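Local coordinates for adherence and virulence protein A (Streptococcus pneumoniae, PDB 6PON) that probably helps pneumococci adhere to host tissue by binding fibronectin, at residues B[77-80]-B[81-85]. Numbering follows the deposited sequence.
Sequences MVLR and KYLQG
L83 and L79 run side by side on the buried flank of the helix, one turn apart and pointing the same way. From L83, CB lies 3.2 Å from L79 O. CG, set beside its own backbone N (chi1 -63°), follows close to the same oxygen. CD1 reaches L79 CG at 4.0 Å. Both side chains then pack on L131 of strand 128-133, with L83 also touching I27 of strand 23-28. On the neighbouring flank, the Y82 ring turns an edge to V78, one turn earlier: CD2 comes within 3.2 Å of V78 O, near the ring plane, while CE2 meets V78 CG1. K81 CG rides 3.9 Å above one ring face, offset toward the rim.

The backbone bonds hold the last turn closed. L83 N donates to L79 O at 2.7 Å, and Q84 N donates to R80 O at 2.9 Å (N-H...O 164°). Beyond it Q84 drops helical geometry; its NE2 and R80 NE bond to the backbone O of Q25 and I27, both on strand 23-28. This is the C-terminal end of an amphipathic helix, 74-83, which links strands 58-61 and 87-93 of two antiparallel sheets and packs on strands 23-28, 128-133 and 139-142 from both.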
loop_
_atom_site.group_PDB
_atom_site.type_symbol
_atom_site.label_atom_id
_atom_site.label_comp_id
_atom_site.label_asym_id
_atom_site.label_seq_id
_atom_site.Cartn_x
_atom_site.Cartn_y
_atom_site.Cartn_z
ATOM N N MET B 77 -17.647 -13.766 48.477
ATOM C CA MET B 77 -17.956 -12.915 49.624
ATOM C C MET B 77 -16.968 -11.766 49.738
ATOM O O MET B 77 -17.352 -10.654 50.115
ATOM C CB MET B 77 -17.954 -13.731 50.923
ATOM C CG MET B 77 -18.675 -15.063 50.826
ATOM S SD MET B 77 -18.709 -15.998 52.370
ATOM C CE MET B 77 -20.340 -15.498 52.824
ATOM N N VAL B 78 -15.689 -12.019 49.444
ATOM C CA VAL B 78 -14.712 -10.929 49.408
ATOM C C VAL B 78 -15.045 -9.946 48.288
ATOM O O VAL B 78 -14.971 -8.729 48.475
ATOM C CB VAL B 78 -13.274 -11.477 49.275
ATOM C CG1 VAL B 78 -12.255 -10.329 49.198
ATOM C CG2 VAL B 78 -12.939 -12.379 50.442
ATOM N N LEU B 79 -15.445 -10.444 47.118
ATOM C CA LEU B 79 -15.811 -9.512 46.052
ATOM C C LEU B 79 -17.072 -8.739 46.412
ATOM O O LEU B 79 -17.179 -7.541 46.116
ATOM C CB LEU B 79 -15.987 -10.247 44.713
ATOM C CG LEU B 79 -14.737 -10.170 43.814
ATOM C CD1 LEU B 79 -13.534 -10.833 44.474
ATOM C CD2 LEU B 79 -14.971 -10.741 42.410
ATOM N N ARG B 80 -18.044 -9.402 47.046
ATOM C CA ARG B 80 -19.270 -8.699 47.403
ATOM C C ARG B 80 -18.983 -7.586 48.399
ATOM O O ARG B 80 -19.447 -6.452 48.226
ATOM C CB ARG B 80 -20.303 -9.684 47.933
ATOM C CG ARG B 80 -20.881 -10.571 46.813
ATOM C CD ARG B 80 -21.925 -11.507 47.353
ATOM N NE ARG B 80 -22.549 -12.332 46.333
ATOM C CZ ARG B 80 -23.324 -13.368 46.626
ATOM N NH1 ARG B 80 -23.547 -13.674 47.898
ATOM N NH2 ARG B 80 -23.879 -14.089 45.663
ATOM N N LYS B 81 -18.161 -7.879 49.408
ATOM C CA LYS B 81 -17.763 -6.883 50.394
ATOM C C LYS B 81 -17.318 -5.569 49.747
ATOM O O LYS B 81 -17.580 -4.494 50.293
ATOM C CB LYS B 81 -16.653 -7.473 51.278
ATOM C CG LYS B 81 -15.856 -6.436 52.030
ATOM C CD LYS B 81 -15.089 -7.023 53.202
ATOM C CE LYS B 81 -14.090 -8.054 52.752
ATOM N NZ LYS B 81 -13.189 -8.435 53.874
ATOM N N TYR B 82 -16.686 -5.621 48.571
ATOM C CA TYR B 82 -16.275 -4.391 47.898
ATOM C C TYR B 82 -17.160 -3.995 46.733
ATOM O O TYR B 82 -17.252 -2.802 46.427
ATOM C CB TYR B 82 -14.837 -4.499 47.393
ATOM C CG TYR B 82 -13.856 -4.699 48.506
ATOM C CD1 TYR B 82 -13.373 -3.625 49.248
ATOM C CD2 TYR B 82 -13.430 -5.967 48.839
ATOM C CE1 TYR B 82 -12.455 -3.822 50.288
ATOM C CE2 TYR B 82 -12.533 -6.180 49.866
ATOM C CZ TYR B 82 -12.046 -5.107 50.587
ATOM O OH TYR B 82 -11.157 -5.358 51.608
ATOM N N LEU B 83 -17.820 -4.939 46.069
ATOM C CA LEU B 83 -18.488 -4.613 44.814
ATOM C C LEU B 83 -19.994 -4.444 44.948
ATOM O O LEU B 83 -20.601 -3.786 44.088
ATOM C CB LEU B 83 -18.190 -5.686 43.757
ATOM C CG LEU B 83 -16.718 -5.802 43.370
ATOM C CD1 LEU B 83 -16.504 -6.878 42.318
ATOM C CD2 LEU B 83 -16.189 -4.440 42.895
ATOM N N GLN B 84 -20.606 -5.010 46.001
ATOM C CA GLN B 84 -22.045 -4.878 46.218
ATOM C C GLN B 84 -22.447 -3.407 46.312
ATOM O O GLN B 84 -22.064 -2.714 47.256
ATOM C CB GLN B 84 -22.459 -5.626 47.481
ATOM C CG GLN B 84 -23.957 -5.646 47.725
ATOM C CD GLN B 84 -24.722 -6.414 46.663
ATOM O OE1 GLN B 84 -24.503 -7.605 46.462
ATOM N NE2 GLN B 84 -25.620 -5.727 45.971
ATOM N N GLY B 85 -23.197 -2.915 45.329
ATOM C CA GLY B 85 -23.561 -1.513 45.286
ATOM C C GLY B 85 -22.498 -0.590 44.729
ATOM O O GLY B 85 -22.666 0.633 44.791
#